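Local structure of alpha-1,3-glucanase (Bacillus circulans, 5ZRU) at residues Q65-P70 with G151-I156; Q117-D122 with R132-F137; T457-G462 with D493-Q498. The protein probably hydrolyses alpha-1,3-glucan, as a GH87-family glucanase of which this chain is the catalytic unit, and carries bound calcium and zinc ions. All blocks are in the same frame, centred on the assembly; numbering follows the deposited sequence.

Contact 1 of 3, residues Q65-P70 with G151-I156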
ATOM      1  N   GLN A  65      -2.766  13.136  22.927  1.00 13.69           N
ATOM      2  CA  GLN A  65      -3.184  14.487  22.593  1.00 16.72           C
ATOM      3  C   GLN A  65      -2.067  15.192  21.839  1.00 16.70           C
ATOM      4  O   GLN A  65      -0.895  15.088  22.210  1.00 17.95           O
ATOM      5  CB  GLN A  65      -3.564  15.249  23.866  1.00 19.22           C
ATOM      6  CG  GLN A  65      -3.967  16.693  23.688  1.00 22.76           C
ATOM      7  CD  GLN A  65      -4.516  17.274  24.982  1.00 28.34           C
ATOM      8  OE1 GLN A  65      -5.342  16.649  25.651  1.00 24.36           O
ATOM      9  NE2 GLN A  65      -4.047  18.466  25.348  1.00 29.13           N
ATOM     10  N   TRP A  66      -2.436  15.905  20.776  1.00 15.32           N
ATOM     11  CA  TRP A  66      -1.497  16.660  19.966  1.00 12.41           C
ATOM     12  C   TRP A  66      -1.906  18.126  19.932  1.00 14.09           C
ATOM     13  O   TRP A  66      -3.091  18.454  20.030  1.00 18.51           O
ATOM     14  CB  TRP A  66      -1.447  16.138  18.528  1.00 12.97           C
ATOM     15  CG  TRP A  66      -0.824  14.794  18.360  1.00 11.99           C
ATOM     16  CD1 TRP A  66       0.482  14.533  18.079  1.00 13.49           C
ATOM     17  CD2 TRP A  66      -1.484  13.529  18.415  1.00 14.76           C
ATOM     18  NE1 TRP A  66       0.685  13.179  17.972  1.00 13.24           N
ATOM     19  CE2 TRP A  66      -0.509  12.540  18.167  1.00 14.18           C
ATOM     20  CE3 TRP A  66      -2.802  13.132  18.660  1.00 11.85           C
ATOM     21  CZ2 TRP A  66      -0.809  11.183  18.163  1.00 13.80           C
ATOM     22  CZ3 TRP A  66      -3.095  11.780  18.663  1.00 14.14           C
ATOM     23  CH2 TRP A  66      -2.104  10.825  18.416  1.00 13.23           C
ATOM     24  N   THR A  67      -0.922  19.003  19.769  1.00 14.60           N
ATOM     25  CA  THR A  67      -1.168  20.421  19.544  1.00 15.14           C
ATOM     26  C   THR A  67      -0.821  20.769  18.104  1.00 15.22           C
ATOM     27  O   THR A  67       0.295  20.498  17.649  1.00 13.00           O
ATOM     28  CB  THR A  67      -0.356  21.292  20.506  1.00 16.32           C
ATOM     29  OG1 THR A  67      -0.658  20.912  21.846  1.00 20.58           O
ATOM     30  CG2 THR A  67      -0.717  22.765  20.327  1.00 17.65           C
ATOM     31  N   ILE A  68      -1.778  21.373  17.395  1.00 15.70           N
ATOM     32  CA  ILE A  68      -1.571  21.706  15.989  1.00 13.76           C
ATOM     33  C   ILE A  68      -0.420  22.692  15.860  1.00 18.27           C
ATOM     34  O   ILE A  68      -0.348  23.686  16.593  1.00 19.10           O
ATOM     35  CB  ILE A  68      -2.864  22.271  15.389  1.00 15.89           C
ATOM     36  CG1 ILE A  68      -4.011  21.279  15.602  1.00 16.90           C
ATOM     37  CG2 ILE A  68      -2.674  22.587  13.916  1.00 12.95           C
ATOM     38  CD1 ILE A  68      -3.759  19.918  14.940  1.00 16.19           C
ATOM     39  N   ARG A  69       0.481  22.425  14.918  1.00 15.87           N
ATOM     40  CA  ARG A  69       1.676  23.232  14.715  1.00 17.48           C
ATOM     41  C   ARG A  69       1.364  24.513  13.943  1.00 18.47           C
ATOM     42  O   ARG A  69       0.347  24.603  13.250  1.00 19.37           O
ATOM     43  CB  ARG A  69       2.724  22.437  13.943  1.00 18.58           C
ATOM     44  CG  ARG A  69       3.157  21.132  14.567  1.00 22.10           C
ATOM     45  CD  ARG A  69       4.075  20.398  13.596  1.00 15.83           C
ATOM     46  NE  ARG A  69       4.350  19.052  14.055  1.00 29.40           N
ATOM     47  CZ  ARG A  69       3.883  17.953  13.478  1.00 22.25           C
ATOM     48  NH1 ARG A  69       3.131  18.033  12.385  1.00 17.27           N
ATOM     49  NH2 ARG A  69       4.191  16.772  13.989  1.00 27.27           N
ATOM     50  N   PRO A  70       2.237  25.521  14.041  1.00 18.77           N
ATOM     51  CA  PRO A  70       2.098  26.712  13.189  1.00 18.24           C
ATOM     52  C   PRO A  70       2.006  26.338  11.716  1.00 20.82           C
ATOM     53  O   PRO A  70       2.719  25.457  11.232  1.00 18.27           O
ATOM     54  CB  PRO A  70       3.376  27.507  13.482  1.00 19.87           C
ATOM     55  CG  PRO A  70       3.776  27.091  14.860  1.00 23.22           C
ATOM     56  CD  PRO A  70       3.355  25.643  14.996  1.00 21.74           C
ATOM     57  N   GLY A 151      -2.253  25.738  17.513  1.00 18.03           N
ATOM     58  CA  GLY A 151      -2.532  25.904  18.917  1.00 17.18           C
ATOM     59  C   GLY A 151      -3.683  25.076  19.447  1.00 19.72           C
ATOM     60  O   GLY A 151      -3.763  24.861  20.663  1.00 17.25           O
ATOM     61  N   ASP A 152      -4.590  24.622  18.581  1.00 21.39           N
ATOM     62  CA  ASP A 152      -5.641  23.717  19.027  1.00 18.15           C
ATOM     63  C   ASP A 152      -5.019  22.429  19.544  1.00 17.28           C
ATOM     64  O   ASP A 152      -3.970  21.992  19.073  1.00 17.58           O
ATOM     65  CB  ASP A 152      -6.606  23.380  17.887  1.00 16.64           C
ATOM     66  CG  ASP A 152      -7.590  24.492  17.589  1.00 24.98           C
ATOM     67  OD1 ASP A 152      -7.718  25.442  18.403  1.00 21.17           O
ATOM     68  OD2 ASP A 152      -8.235  24.416  16.523  1.00 21.94           O
ATOM     69  N   THR A 153      -5.672  21.813  20.519  1.00 18.83           N
ATOM     70  CA  THR A 153      -5.291  20.481  20.957  1.00 17.46           C
ATOM     71  C   THR A 153      -6.367  19.508  20.509  1.00 21.72           C
ATOM     72  O   THR A 153      -7.557  19.759  20.716  1.00 19.72           O
ATOM     73  CB  THR A 153      -5.106  20.412  22.471  1.00 20.16           C
ATOM     74  OG1 THR A 153      -6.337  20.758  23.114  1.00 29.01           O
ATOM     75  CG2 THR A 153      -4.007  21.371  22.905  1.00 21.39           C
ATOM     76  N   ILE A 154      -5.958  18.421  19.865  1.00 15.68           N
ATOM     77  CA  ILE A 154      -6.876  17.348  19.510  1.00 12.27           C
ATOM     78  C   ILE A 154      -6.474  16.126  20.321  1.00 13.14           C
ATOM     79  O   ILE A 154      -5.294  15.740  20.349  1.00 11.62           O
ATOM     80  CB  ILE A 154      -6.892  17.075  17.993  1.00 14.46           C
ATOM     81  CG1 ILE A 154      -7.810  15.880  17.671  1.00 15.09           C
ATOM     82  CG2 ILE A 154      -5.465  16.924  17.464  1.00 12.30           C
ATOM     83  CD1 ILE A 154      -8.167  15.733  16.170  1.00 14.80           C
ATOM     84  N   ARG A 155      -7.437  15.577  21.050  1.00 14.44           N
ATOM     85  CA  ARG A 155      -7.206  14.467  21.958  1.00 12.48           C
ATOM     86  C   ARG A 155      -8.008  13.275  21.472  1.00 12.79           C
ATOM     87  O   ARG A 155      -9.189  13.419  21.136  1.00 13.88           O
ATOM     88  CB  ARG A 155      -7.611  14.820  23.395  1.00 13.03           C
ATOM     89  CG  ARG A 155      -7.592  13.628  24.336  1.00 15.29           C
ATOM     90  CD  ARG A 155      -8.097  13.981  25.728  1.00 17.40           C
ATOM     91  NE  ARG A 155      -7.265  14.984  26.375  1.00 23.95           N
ATOM     92  CZ  ARG A 155      -7.233  15.186  27.690  1.00 24.53           C
ATOM     93  NH1 ARG A 155      -7.977  14.439  28.499  1.00 25.92           N
ATOM     94  NH2 ARG A 155      -6.455  16.126  28.192  1.00 22.05           N
ATOM     95  N   ILE A 156      -7.358  12.115  21.420  1.00 11.65           N
ATOM     96  CA  ILE A 156      -8.012  10.834  21.178  1.00 12.31           C
ATOM     97  C   ILE A 156      -8.077  10.112  22.517  1.00 10.26           C
ATOM     98  O   ILE A 156      -7.040   9.849  23.131  1.00 11.86           O
ATOM     99  CB  ILE A 156      -7.248   9.990  20.147  1.00  9.89           C
ATOM    100  CG1 ILE A 156      -6.960  10.788  18.860  1.00 11.08           C
ATOM    101  CG2 ILE A 156      -8.011   8.706  19.853  1.00 11.89           C
ATOM    102  CD1 ILE A 156      -8.195  11.373  18.187  1.00 11.47           C
TER
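The guanidinium of Arg-155 and the side-chain amide of Gln-65 meet nearly coplanar, their planes 28° apart, with the amide carbonyl at the guanidinium edge. OE1 of Gln-65 lies in the guanidinium plane and accepts two bonds side-on, from NE of Arg-155 at 2.6 Å and from NH2 at 2.8 Å. Beyond the segments, Arg-155 makes a cation-pi contact with Tyr-63. The other flat group, the Trp-66 indole, has CG1 of Ile-156 at its edge, 4.0 Å from CZ3 of the ring; its NE1 bonds to the backbone O of Asp-22, a calcium ligand. The Gln-65 chain runs extended, with CG opposite its backbone N (chi1 177°), which carries the amide across the strand pair, so that its NE2 lies 3.6 Å from CB of Thr-153.

Underneath, strands 63-67 and 153-157 are antiparallel inner neighbours in the five-stranded D1 sheet, between 27-29 and 93-100. Trp-66 and Ile-154 exchange two backbone bonds of 2.9 Å each (Trp-66 N to Ile-154 O, Ile-154 N to Trp-66 O). The pairing carries on past the strand end, where Ile-68 N bonds to Asp-152 O at 2.8 Å. One sheet face is thus polar, with Gln-65, Thr-67, Thr-153 and Arg-155, while Trp-66 and Ile-154 line the buried one, packed against strands 166-174 and 93-100. Two donors on one oxygen should hold the Gln-65 amide in a single flip.

Contact 2 of 3, residues Q117-D122 with R132-F137; sequences QYFSSD and RPLFRF
Tyr-118 and Phe-119 both hold CG opposite the carbonyl carbon (chi1 -60° and -69°), yet as neighbours on a strand they send their rings to opposite faces, Tyr-118 to Pro-133 and Phe-119 to Leu-134. CE1 of Tyr-118 comes within 3.7 Å of CB of Pro-133, the ring and the pyrrolidine crossing at a slant; the Tyr-118 OH hydrogen-bonds to OD2 of Asp-85. On the other face the Phe-119 and Leu-134 side chains cross at about a right angle, CD2 of the ring 4.0 Å from CD1 of the leucine. Arg-132 lies on this face too, its chain extended as far as NE.

Strand 117-119 and the start of 132-144 are antiparallel neighbours in a D1 sheet. The short connection between them carries the zinc ligand His-123, and Ser-115 and Trp-116, just before Gln-117, bind calcium. Gln-117 and Leu-134 exchange two nearly straight bonds, the shorter from Leu-134 N to Gln-117 O at 2.8 Å. Phe-119 N makes a more bent bond to Arg-132 O at 2.8 Å, and the return bond, Arg-132 N to Phe-119 O at 3.0 Å, arrives well above the carbonyl plane. At the far end CG of Gln-117 meets the edge of the Phe-135 ring, which stacks on Trp-405 of D2; the Gln-117 amide bonds to Asp-126.

The Phe-119 carbonyl O takes two donors, the backbone N of Arg-132 and a water. That water accepts from NE of Arg-132 at 2.9 Å, which, with the NH1 bond to Gln-42, should limit how far the guanidinium can swing.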
ATOM      1  N   GLN A 117      -4.793 -10.686  10.147  1.00  9.49           N
ATOM      2  CA  GLN A 117      -4.558 -11.874   9.332  1.00  9.38           C
ATOM      3  C   GLN A 117      -3.501 -12.714  10.030  1.00  9.74           C
ATOM      4  O   GLN A 117      -2.573 -12.171  10.631  1.00  9.97           O
ATOM      5  CB  GLN A 117      -4.070 -11.512   7.921  1.00  9.81           C
ATOM      6  CG  GLN A 117      -5.112 -10.819   7.058  1.00  8.55           C
ATOM      7  CD  GLN A 117      -6.064 -11.821   6.437  1.00  8.59           C
ATOM      8  OE1 GLN A 117      -5.771 -12.377   5.383  1.00 11.02           O
ATOM      9  NE2 GLN A 117      -7.204 -12.060   7.089  1.00  7.88           N
ATOM     10  N   TYR A 118      -3.623 -14.044   9.929  1.00  9.64           N
ATOM     11  CA  TYR A 118      -2.862 -14.935  10.798  1.00  9.65           C
ATOM     12  C   TYR A 118      -2.057 -15.941   9.977  1.00 12.97           C
ATOM     13  O   TYR A 118      -2.567 -16.517   9.013  1.00 11.31           O
ATOM     14  CB  TYR A 118      -3.808 -15.651  11.782  1.00 10.81           C
ATOM     15  CG  TYR A 118      -4.566 -14.698  12.687  1.00 12.64           C
ATOM     16  CD1 TYR A 118      -4.027 -14.296  13.910  1.00 11.27           C
ATOM     17  CD2 TYR A 118      -5.822 -14.202  12.323  1.00 10.24           C
ATOM     18  CE1 TYR A 118      -4.713 -13.429  14.741  1.00  9.87           C
ATOM     19  CE2 TYR A 118      -6.520 -13.333  13.152  1.00 10.58           C
ATOM     20  CZ  TYR A 118      -5.956 -12.949  14.359  1.00 11.15           C
ATOM     21  OH  TYR A 118      -6.641 -12.088  15.182  1.00 11.05           O
ATOM     22  N   PHE A 119      -0.800 -16.159  10.368  1.00 10.50           N
ATOM     23  CA  PHE A 119       0.139 -16.901   9.531  1.00 11.02           C
ATOM     24  C   PHE A 119       0.766 -18.069  10.279  1.00 12.94           C
ATOM     25  O   PHE A 119       1.511 -17.870  11.243  1.00 12.47           O
ATOM     26  CB  PHE A 119       1.226 -15.967   8.994  1.00 10.08           C
ATOM     27  CG  PHE A 119       0.702 -14.973   7.994  1.00 10.48           C
ATOM     28  CD1 PHE A 119       0.611 -15.308   6.648  1.00 11.16           C
ATOM     29  CD2 PHE A 119       0.241 -13.729   8.410  1.00 11.44           C
ATOM     30  CE1 PHE A 119       0.096 -14.403   5.719  1.00 11.47           C
ATOM     31  CE2 PHE A 119      -0.274 -12.813   7.490  1.00  8.62           C
ATOM     32  CZ  PHE A 119      -0.352 -13.153   6.145  1.00 11.80           C
ATOM     33  N   SER A 120       0.479 -19.284   9.812  1.00 10.96           N
ATOM     34  CA  SER A 120       1.259 -20.469  10.152  1.00 13.21           C
ATOM     35  C   SER A 120       1.977 -21.035   8.935  1.00 16.18           C
ATOM     36  O   SER A 120       2.660 -22.062   9.037  1.00 18.71           O
ATOM     37  CB  SER A 120       0.358 -21.535  10.784  1.00 17.50           C
ATOM     38  OG  SER A 120      -0.757 -21.801   9.956  1.00 20.46           O
ATOM     39  N   SER A 121       1.829 -20.381   7.792  1.00 14.50           N
ATOM     40  CA  SER A 121       2.478 -20.703   6.534  1.00 16.54           C
ATOM     41  C   SER A 121       2.555 -19.408   5.741  1.00 16.88           C
ATOM     42  O   SER A 121       2.292 -18.321   6.273  1.00 14.84           O
ATOM     43  CB  SER A 121       1.697 -21.788   5.775  1.00 13.06           C
ATOM     44  OG  SER A 121       0.447 -21.269   5.331  1.00 14.44           O
ATOM     45  N   ASP A 122       2.865 -19.515   4.452  1.00 13.75           N
ATOM     46  CA  ASP A 122       2.847 -18.336   3.598  1.00 11.97           C
ATOM     47  C   ASP A 122       1.452 -18.001   3.078  1.00 15.38           C
ATOM     48  O   ASP A 122       1.320 -17.150   2.195  1.00 17.94           O
ATOM     49  CB  ASP A 122       3.819 -18.501   2.424  1.00 13.31           C
ATOM     50  CG  ASP A 122       3.423 -19.622   1.475  1.00 13.41           C
ATOM     51  OD1 ASP A 122       2.424 -20.334   1.733  1.00 11.83           O
ATOM     52  OD2 ASP A 122       4.138 -19.788   0.461  1.00 13.88           O
ATOM     53  N   ARG A 132       0.203 -16.710  13.723  1.00  9.10           N
ATOM     54  CA  ARG A 132       0.612 -15.455  14.354  1.00 13.58           C
ATOM     55  C   ARG A 132       0.041 -14.250  13.599  1.00  9.49           C
ATOM     56  O   ARG A 132      -0.135 -14.296  12.380  1.00 11.40           O
ATOM     57  CB  ARG A 132       2.135 -15.352  14.416  1.00 14.54           C
ATOM     58  CG  ARG A 132       2.840 -15.254  13.062  1.00 14.08           C
ATOM     59  CD  ARG A 132       4.344 -15.228  13.276  1.00 12.42           C
ATOM     60  NE  ARG A 132       5.107 -15.210  12.035  1.00 16.57           N
ATOM     61  CZ  ARG A 132       5.482 -14.097  11.409  1.00 13.28           C
ATOM     62  NH1 ARG A 132       5.149 -12.911  11.909  1.00 12.02           N
ATOM     63  NH2 ARG A 132       6.199 -14.170  10.294  1.00 12.97           N
ATOM     64  N   PRO A 133      -0.255 -13.160  14.306  1.00 10.36           N
ATOM     65  CA  PRO A 133      -0.978 -12.043  13.680  1.00  9.03           C
ATOM     66  C   PRO A 133      -0.075 -11.060  12.948  1.00 10.92           C
ATOM     67  O   PRO A 133       1.032 -10.740  13.397  1.00  9.53           O
ATOM     68  CB  PRO A 133      -1.654 -11.360  14.877  1.00 11.27           C
ATOM     69  CG  PRO A 133      -0.667 -11.567  15.993  1.00 11.05           C
ATOM     70  CD  PRO A 133      -0.149 -12.988  15.766  1.00 13.92           C
ATOM     71  N   LEU A 134      -0.576 -10.589  11.803  1.00  9.58           N
ATOM     72  CA  LEU A 134      -0.125  -9.378  11.126  1.00  8.51           C
ATOM     73  C   LEU A 134      -1.371  -8.591  10.728  1.00  9.48           C
ATOM     74  O   LEU A 134      -2.499  -8.997  11.036  1.00  9.92           O
ATOM     75  CB  LEU A 134       0.762  -9.701   9.912  1.00  9.31           C
ATOM     76  CG  LEU A 134       2.105 -10.378  10.221  1.00  9.01           C
ATOM     77  CD1 LEU A 134       2.820 -10.760   8.910  1.00  8.21           C
ATOM     78  CD2 LEU A 134       2.989  -9.472  11.052  1.00  9.90           C
ATOM     79  N   PHE A 135      -1.179  -7.452  10.047  1.00  9.89           N
ATOM     80  CA  PHE A 135      -2.293  -6.538   9.750  1.00  6.74           C
ATOM     81  C   PHE A 135      -2.975  -6.102  11.052  1.00  8.30           C
ATOM     82  O   PHE A 135      -4.201  -6.060  11.149  1.00  9.27           O
ATOM     83  CB  PHE A 135      -3.301  -7.197   8.788  1.00 10.63           C
ATOM     84  CG  PHE A 135      -4.247  -6.229   8.072  1.00 11.44           C
ATOM     85  CD1 PHE A 135      -4.208  -4.858   8.296  1.00  8.83           C
ATOM     86  CD2 PHE A 135      -5.180  -6.725   7.169  1.00  8.57           C
ATOM     87  CE1 PHE A 135      -5.096  -3.995   7.624  1.00 10.02           C
ATOM     88  CE2 PHE A 135      -6.059  -5.876   6.490  1.00  9.27           C
ATOM     89  CZ  PHE A 135      -6.021  -4.507   6.725  1.00  8.83           C
ATOM     90  N   ARG A 136      -2.177  -5.786  12.076  1.00  7.56           N
ATOM     91  CA  ARG A 136      -2.773  -5.405  13.352  1.00  8.63           C
ATOM     92  C   ARG A 136      -3.253  -3.958  13.377  1.00  9.23           C
ATOM     93  O   ARG A 136      -4.046  -3.602  14.258  1.00  8.50           O
ATOM     94  CB  ARG A 136      -1.778  -5.675  14.488  1.00  9.61           C
ATOM     95  CG  ARG A 136      -1.647  -7.177  14.789  1.00 10.08           C
ATOM     96  CD  ARG A 136      -0.471  -7.487  15.718  1.00 10.27           C
ATOM     97  NE  ARG A 136       0.780  -7.464  14.966  1.00  9.73           N
ATOM     98  CZ  ARG A 136       1.883  -8.120  15.316  1.00  9.34           C
ATOM     99  NH1 ARG A 136       1.907  -8.854  16.428  1.00 11.12           N
ATOM    100  NH2 ARG A 136       2.952  -8.056  14.541  1.00  9.40           N
ATOM    101  N   PHE A 137      -2.808  -3.118  12.438  1.00  9.19           N
ATOM    102  CA  PHE A 137      -3.234  -1.729  12.390  1.00 10.32           C
ATOM    103  C   PHE A 137      -4.173  -1.491  11.208  1.00 11.01           C
ATOM    104  O   PHE A 137      -4.182  -2.236  10.223  1.00  7.49           O
ATOM    105  CB  PHE A 137      -2.025  -0.780  12.325  1.00  8.40           C
ATOM    106  CG  PHE A 137      -1.318  -0.607  13.650  1.00  9.02           C
ATOM    107  CD1 PHE A 137      -0.378  -1.539  14.081  1.00  8.54           C
ATOM    108  CD2 PHE A 137      -1.608   0.480  14.467  1.00  9.03           C
ATOM    109  CE1 PHE A 137       0.271  -1.389  15.312  1.00 10.05           C
ATOM    110  CE2 PHE A 137      -0.972   0.644  15.707  1.00 10.63           C
ATOM    111  CZ  PHE A 137      -0.029  -0.286  16.129  1.00 11.60           C
TER
HETATM  112  O   HOH W   1       4.260 -17.791  10.971  1.00 29.96           O

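Contact 3 of 3, residues T457-G462 with D493-Q498; sequences TIINSG and DIINTQ
Strands 457-459 and 493-495 run parallel in exact register, 9° apart, with Thr-457, Ile-458 and Ile-459 opposite Asp-493, Ile-494 and Ile-495. The backbone ladder runs from Ile-458 N to Asp-493 O at 2.7 Å, then Ile-495 N to Ile-458 O at 2.8 Å, then Asn-460 N to Ile-495 O at 2.9 Å. Both chains then turn at an asparagine with positive phi and stay paired through Gln-498 N and Ser-461 O.

Isoleucine lies over isoleucine at Ile-458/Ile-494 and Ile-459/Ile-495. CG2 of Ile-458 packs 4.0 Å from CG2 of Ile-494 on the inward face, alongside Ile-475, while outside CG2 of Thr-457 touches CD1 of Ile-495. The two asparagine amides lie side by side, planes 9° apart, OD1 of Asn-460 being 3.4 Å from CB of Asn-496, and a water bridges that OD1 to ND2 of Asn-496; ND2 of Asn-460 bonds to Asp-427 of the preceding coil. NE2 of Gln-498 donates to Asn-460 O at 3.0 Å, above the carbonyl plane. A second water links Ser-461 N, Ile-495 O and Thr-497 OG1.

Isoleucine over isoleucine and asparagine beside asparagine are consistent with the aligned side chains and asparagine ladders of the right-handed parallel beta-helix of the pectate-lyase-like clan.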
ATOM      1  N   THR A 457      14.796   6.711  -0.685  1.00  8.38           N
ATOM      2  CA  THR A 457      15.154   6.583   0.721  1.00  8.53           C
ATOM      3  C   THR A 457      14.378   5.426   1.329  1.00 10.17           C
ATOM      4  O   THR A 457      13.158   5.330   1.152  1.00  9.87           O
ATOM      5  CB  THR A 457      14.859   7.878   1.478  1.00 10.20           C
ATOM      6  OG1 THR A 457      15.681   8.914   0.939  1.00 11.20           O
ATOM      7  CG2 THR A 457      15.154   7.727   2.978  1.00 11.93           C
ATOM      8  N   ILE A 458      15.096   4.551   2.028  1.00 10.61           N
ATOM      9  CA  ILE A 458      14.557   3.336   2.624  1.00  7.53           C
ATOM     10  C   ILE A 458      14.867   3.394   4.106  1.00  9.45           C
ATOM     11  O   ILE A 458      16.013   3.666   4.484  1.00 11.25           O
ATOM     12  CB  ILE A 458      15.183   2.078   1.991  1.00  8.47           C
ATOM     13  CG1 ILE A 458      14.762   1.942   0.528  1.00 10.86           C
ATOM     14  CG2 ILE A 458      14.856   0.844   2.828  1.00 10.11           C
ATOM     15  CD1 ILE A 458      15.644   0.969  -0.279  1.00 11.11           C
ATOM     16  N   ILE A 459      13.862   3.144   4.949  1.00 10.14           N
ATOM     17  CA  ILE A 459      14.006   3.332   6.391  1.00  9.65           C
ATOM     18  C   ILE A 459      13.381   2.152   7.128  1.00  9.54           C
ATOM     19  O   ILE A 459      12.234   1.781   6.855  1.00  9.01           O
ATOM     20  CB  ILE A 459      13.361   4.654   6.864  1.00 10.74           C
ATOM     21  CG1 ILE A 459      13.958   5.851   6.123  1.00 10.24           C
ATOM     22  CG2 ILE A 459      13.539   4.841   8.382  1.00 10.99           C
ATOM     23  CD1 ILE A 459      13.309   7.192   6.497  1.00 12.95           C
ATOM     24  N   ASN A 460      14.136   1.566   8.064  1.00  9.61           N
ATOM     25  CA  ASN A 460      13.613   0.550   8.983  1.00  8.46           C
ATOM     26  C   ASN A 460      13.073  -0.674   8.247  1.00 12.54           C
ATOM     27  O   ASN A 460      12.101  -1.293   8.686  1.00 11.16           O
ATOM     28  CB  ASN A 460      12.513   1.118   9.888  1.00  7.67           C
ATOM     29  CG  ASN A 460      12.984   2.251  10.761  1.00 13.49           C
ATOM     30  OD1 ASN A 460      14.160   2.355  11.089  1.00 13.64           O
ATOM     31  ND2 ASN A 460      12.050   3.115  11.152  1.00 14.58           N
ATOM     32  N   SER A 461      13.698  -1.043   7.133  1.00 10.38           N
ATOM     33  CA  SER A 461      13.175  -2.119   6.298  1.00  8.15           C
ATOM     34  C   SER A 461      14.145  -3.302   6.272  1.00  9.69           C
ATOM     35  O   SER A 461      15.170  -3.319   6.956  1.00  9.64           O
ATOM     36  CB  SER A 461      12.872  -1.595   4.889  1.00  9.82           C
ATOM     37  OG  SER A 461      11.845  -0.613   4.962  1.00 14.09           O
ATOM     38  N   GLY A 462      13.816  -4.308   5.466  1.00  9.65           N
ATOM     39  CA  GLY A 462      14.454  -5.602   5.588  1.00  9.65           C
ATOM     40  C   GLY A 462      13.852  -6.369   6.753  1.00  8.07           C
ATOM     41  O   GLY A 462      13.041  -5.855   7.521  1.00  8.83           O
ATOM     42  N   ASP A 493      19.418   5.719  -0.386  1.00  9.49           N
ATOM     43  CA  ASP A 493      19.780   5.826   1.022  1.00  8.81           C
ATOM     44  C   ASP A 493      19.033   4.741   1.780  1.00 12.23           C
ATOM     45  O   ASP A 493      17.801   4.671   1.706  1.00 10.45           O
ATOM     46  CB  ASP A 493      19.440   7.208   1.574  1.00 10.43           C
ATOM     47  CG  ASP A 493      20.269   8.299   0.926  1.00 15.98           C
ATOM     48  OD1 ASP A 493      21.437   8.469   1.322  1.00 16.64           O
ATOM     49  OD2 ASP A 493      19.761   8.954  -0.004  1.00 19.35           O
ATOM     50  N   ILE A 494      19.777   3.890   2.485  1.00  9.45           N
ATOM     51  CA  ILE A 494      19.216   2.743   3.192  1.00  9.40           C
ATOM     52  C   ILE A 494      19.558   2.910   4.666  1.00 11.60           C
ATOM     53  O   ILE A 494      20.719   2.737   5.062  1.00  9.71           O
ATOM     54  CB  ILE A 494      19.745   1.407   2.649  1.00  8.38           C
ATOM     55  CG1 ILE A 494      19.849   1.437   1.110  1.00  9.64           C
ATOM     56  CG2 ILE A 494      18.828   0.270   3.080  1.00  9.09           C
ATOM     57  CD1 ILE A 494      20.361   0.126   0.477  1.00 12.22           C
ATOM     58  N   ILE A 495      18.546   3.203   5.482  1.00  8.79           N
ATOM     59  CA  ILE A 495      18.740   3.672   6.851  1.00 10.83           C
ATOM     60  C   ILE A 495      18.142   2.682   7.843  1.00 11.22           C
ATOM     61  O   ILE A 495      16.972   2.298   7.721  1.00 10.38           O
ATOM     62  CB  ILE A 495      18.118   5.065   7.039  1.00  9.97           C
ATOM     63  CG1 ILE A 495      18.769   6.051   6.060  1.00 13.32           C
ATOM     64  CG2 ILE A 495      18.217   5.518   8.490  1.00 11.79           C
ATOM     65  CD1 ILE A 495      17.919   7.255   5.786  1.00 15.21           C
ATOM     66  N   ASN A 496      18.942   2.304   8.848  1.00 10.03           N
ATOM     67  CA  ASN A 496      18.489   1.500   9.988  1.00 12.24           C
ATOM     68  C   ASN A 496      17.807   0.206   9.548  1.00  9.56           C
ATOM     69  O   ASN A 496      16.697  -0.120   9.978  1.00 12.15           O
ATOM     70  CB  ASN A 496      17.573   2.315  10.899  1.00 13.26           C
ATOM     71  CG  ASN A 496      18.356   3.190  11.859  1.00 28.00           C
ATOM     72  OD1 ASN A 496      19.520   2.906  12.153  1.00 28.79           O
ATOM     73  ND2 ASN A 496      17.733   4.265  12.341  1.00 30.31           N
ATOM     74  N   THR A 497      18.512  -0.559   8.721  1.00 10.94           N
ATOM     75  CA  THR A 497      17.992  -1.820   8.215  1.00  8.78           C
ATOM     76  C   THR A 497      17.951  -2.876   9.321  1.00 10.18           C
ATOM     77  O   THR A 497      18.838  -2.943  10.178  1.00  7.85           O
ATOM     78  CB  THR A 497      18.843  -2.297   7.037  1.00 11.55           C
ATOM     79  OG1 THR A 497      18.633  -1.419   5.916  1.00  9.30           O
ATOM     80  CG2 THR A 497      18.482  -3.731   6.637  1.00  8.87           C
ATOM     81  N   GLN A 498      16.897  -3.697   9.295  1.00  8.16           N
ATOM     82  CA  GLN A 498      16.687  -4.704  10.334  1.00 10.18           C
ATOM     83  C   GLN A 498      17.777  -5.768  10.305  1.00 10.11           C
ATOM     84  O   GLN A 498      18.418  -6.040  11.327  1.00 10.80           O
ATOM     85  CB  GLN A 498      15.294  -5.331  10.170  1.00  8.76           C
ATOM     86  CG  GLN A 498      14.164  -4.279  10.255  1.00  8.44           C
ATOM     87  CD  GLN A 498      12.767  -4.879  10.220  1.00 10.97           C
ATOM     88  OE1 GLN A 498      12.559  -6.033  10.599  1.00 10.33           O
ATOM     89  NE2 GLN A 498      11.798  -4.089   9.758  1.00  8.27           N
TER
HETATM   90  O   HOH W   2      15.219   4.939  11.789  1.00 21.60           O
HETATM   91  O   HOH W   3      16.166   0.132   6.039  1.00  8.81           O

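Overall arrangement
Contacts 1 and 2 both belong to the D1 range, contact 2 falling within the chain between the two strands of contact 1, yet their centres are 34 Å apart and they lie in different antiparallel sheets. Contact 3 comes later, in the parallel D2 coils, with its centre 23 Å from that of contact 2 and 30 Å from that of contact 1. No two contacts touch. The calcium site of Asp-22, Thr-23, Ser-50, Arg-53 and Asp-169 is built by D1 residues: its ion is about 8 Å from the Trp-66 side chain, and probably the same ion is about 9 Å from that of Asn-460. In contact 2, a calcium ion, probably that of Ser-115 and Trp-116, lies about 4 Å from the Gln-117 side chain, and a zinc ion about 11 Å from that of Phe-119.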